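PDB 4Y0L: putative membrane protein mmpL11 from Mycobacterium tuberculosis, which probably helps export lipids across the mycobacterial inner membrane as an RND-family transporter, represented here by its second periplasmic domain. Local coordinates for residues A[69-72]-A[73-77]. Numbering follows the deposited sequence.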
ATOM      1  N   ILE A  69       3.745  11.460   3.468  1.00 56.25           N
ATOM      2  CA  ILE A  69       3.595  10.401   4.463  1.00 58.78           C
ATOM      3  C   ILE A  69       2.385  10.671   5.356  1.00 53.81           C
ATOM      4  O   ILE A  69       1.592   9.770   5.619  1.00 48.43           O
ATOM      5  CB  ILE A  69       4.875  10.252   5.327  1.00 54.07           C
ATOM      6  CG1 ILE A  69       5.908   9.372   4.619  1.00 51.03           C
ATOM      7  CG2 ILE A  69       4.568   9.599   6.675  1.00 50.42           C
ATOM      8  CD1 ILE A  69       6.345   9.861   3.259  1.00 54.23           C
ATOM      9  N   THR A  70       2.246  11.911   5.816  1.00 51.24           N
ATOM     10  CA  THR A  70       1.128  12.276   6.681  1.00 55.21           C
ATOM     11  C   THR A  70      -0.192  12.161   5.921  1.00 49.79           C
ATOM     12  O   THR A  70      -1.216  11.784   6.490  1.00 49.25           O
ATOM     13  CB  THR A  70       1.280  13.711   7.243  1.00 66.81           C
ATOM     14  OG1 THR A  70       0.184  14.004   8.118  1.00 68.54           O
ATOM     15  CG2 THR A  70       1.320  14.744   6.124  1.00 66.55           C
ATOM     16  N   TRP A  71      -0.155  12.481   4.633  1.00 48.89           N
ATOM     17  CA  TRP A  71      -1.330  12.368   3.778  1.00 46.73           C
ATOM     18  C   TRP A  71      -1.753  10.906   3.646  1.00 51.44           C
ATOM     19  O   TRP A  71      -2.930  10.577   3.777  1.00 58.36           O
ATOM     20  CB  TRP A  71      -1.042  12.965   2.398  1.00 46.77           C
ATOM     21  CG  TRP A  71      -2.219  12.964   1.473  1.00 44.97           C
ATOM     22  CD1 TRP A  71      -3.067  14.004   1.228  1.00 46.50           C
ATOM     23  CD2 TRP A  71      -2.677  11.873   0.661  1.00 46.99           C
ATOM     24  NE1 TRP A  71      -4.024  13.630   0.317  1.00 44.18           N
ATOM     25  CE2 TRP A  71      -3.808  12.328  -0.046  1.00 41.02           C
ATOM     26  CE3 TRP A  71      -2.241  10.559   0.466  1.00 46.81           C
ATOM     27  CZ2 TRP A  71      -4.509  11.515  -0.933  1.00 37.95           C
ATOM     28  CZ3 TRP A  71      -2.941   9.752  -0.415  1.00 35.76           C
ATOM     29  CH2 TRP A  71      -4.062  10.234  -1.104  1.00 35.31           C
ATOM     30  N   MET A  72      -0.782  10.034   3.394  1.00 53.41           N
ATOM     31  CA  MET A  72      -1.050   8.611   3.230  1.00 43.91           C
ATOM     32  C   MET A  72      -1.563   7.977   4.520  1.00 44.50           C
ATOM     33  O   MET A  72      -2.514   7.196   4.503  1.00 37.30           O
ATOM     34  CB  MET A  72       0.213   7.886   2.764  1.00 41.76           C
ATOM     35  CG  MET A  72       0.611   8.201   1.334  1.00 48.31           C
ATOM     36  SD  MET A  72       2.058   7.272   0.801  1.00 58.86           S
ATOM     37  CE  MET A  72       2.423   8.089  -0.749  1.00 42.00           C
ATOM     38  N   ARG A  73      -0.933   8.320   5.639  1.00 53.38           N
ATOM     39  CA  ARG A  73      -1.326   7.778   6.937  1.00 49.96           C
ATOM     40  C   ARG A  73      -2.740   8.200   7.328  1.00 46.84           C
ATOM     41  O   ARG A  73      -3.346   7.610   8.221  1.00 45.03           O
ATOM     42  CB  ARG A  73      -0.332   8.217   8.014  1.00 47.00           C
ATOM     43  CG  ARG A  73       0.993   7.479   7.952  1.00 50.59           C
ATOM     44  CD  ARG A  73       2.023   8.090   8.884  1.00 51.45           C
ATOM     45  NE  ARG A  73       3.248   7.296   8.918  1.00 59.42           N
ATOM     46  CZ  ARG A  73       4.413   7.726   9.395  1.00 57.12           C
ATOM     47  NH1 ARG A  73       4.530   8.955   9.880  1.00 55.78           N
ATOM     48  NH2 ARG A  73       5.466   6.922   9.380  1.00 54.05           N
ATOM     49  N   THR A  74      -3.255   9.221   6.650  1.00 42.41           N
ATOM     50  CA  THR A  74      -4.592   9.736   6.916  1.00 47.63           C
ATOM     51  C   THR A  74      -5.628   9.135   5.968  1.00 46.14           C
ATOM     52  O   THR A  74      -6.779   8.925   6.350  1.00 58.48           O
ATOM     53  CB  THR A  74      -4.627  11.276   6.785  1.00 54.67           C
ATOM     54  OG1 THR A  74      -3.681  11.859   7.690  1.00 61.12           O
ATOM     55  CG2 THR A  74      -6.016  11.824   7.089  1.00 46.85           C
ATOM     56  N   GLN A  75      -5.208   8.853   4.738  1.00 41.50           N
ATOM     57  CA  GLN A  75      -6.139   8.511   3.665  1.00 38.84           C
ATOM     58  C   GLN A  75      -6.200   7.020   3.342  1.00 33.05           C
ATOM     59  O   GLN A  75      -7.253   6.508   2.964  1.00 36.77           O
ATOM     60  CB  GLN A  75      -5.762   9.284   2.397  1.00 44.19           C
ATOM     61  CG  GLN A  75      -5.866  10.790   2.545  1.00 44.68           C
ATOM     62  CD  GLN A  75      -7.283  11.253   2.808  1.00 56.25           C
ATOM     63  OE1 GLN A  75      -8.239  10.710   2.252  1.00 41.36           O
ATOM     64  NE2 GLN A  75      -7.427  12.257   3.666  1.00 55.20           N
ATOM     65  N   LEU A  76      -5.075   6.327   3.482  1.00 30.89           N
ATOM     66  CA  LEU A  76      -4.992   4.927   3.077  1.00 35.47           C
ATOM     67  C   LEU A  76      -5.723   3.953   4.009  1.00 26.40           C
ATOM     68  O   LEU A  76      -6.203   2.915   3.549  1.00 26.74           O
ATOM     69  CB  LEU A  76      -3.527   4.507   2.951  1.00 35.34           C
ATOM     70  CG  LEU A  76      -2.686   5.291   1.936  1.00 33.59           C
ATOM     71  CD1 LEU A  76      -1.300   4.678   1.816  1.00 29.61           C
ATOM     72  CD2 LEU A  76      -3.353   5.364   0.568  1.00 27.45           C
ATOM     73  N   PRO A  77      -5.801   4.261   5.318  1.00 28.72           N
ATOM     74  CA  PRO A  77      -6.552   3.351   6.194  1.00 32.53           C
ATOM     75  C   PRO A  77      -8.012   3.171   5.780  1.00 25.49           C
ATOM     76  O   PRO A  77      -8.532   2.062   5.911  1.00 23.18           O
ATOM     77  CB  PRO A  77      -6.456   4.027   7.565  1.00 31.24           C
ATOM     78  CG  PRO A  77      -5.198   4.804   7.507  1.00 33.62           C
ATOM     79  CD  PRO A  77      -5.090   5.294   6.092  1.00 32.42           C
TER
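The hydroxyl of Thr74 turns back on the helix that carries it: OG1 donates to Thr70 O at 2.7 Å, with a C=O...donor angle of 160°, close to the direction of the carbonyl bond. OG1 lies beside its own backbone N (chi1 -58°), which aims it down the preceding turn. Arg73 N to Ile69 O and Leu76 N to Met72 O, both 2.9 Å and nearly straight, are regular i to i-4 bonds; the amides between them are less regular. Trp71 O accepts from Thr74 N at 3.2 Å, the donor standing well above the carbonyl plane, while Gln75 N splits weakly between Trp71 O and Met72 O. At Pro77, whose N has no hydrogen to give, the helix is kinked.

Gln75 CG sits over one face of the Trp71 indole, 3.7 Å from the six-membered ring centroid and 14° off its normal, a CH-pi contact. The bent glutamine's OE1 accepts from Arg28 NH2 of helix 19-29 and Arg78 NE of its own helix. Ile69 CG2 lies over one guanidinium face of Arg73, offset toward its rim, while NH2 hydrogen-bonds to Val87 O on strand 84-87. Met72 CB meets Leu76 CD1 at 3.7 Å; both residues touch Ile29, and Met72 also packs on the antiparallel sheet of this ferredoxin-like alpha+beta (βαββαβ) fold. With hydroxyl and i to i-3 bonds assisting, the turn before Pro77 keeps its carbonyls occupied despite irregular pairing.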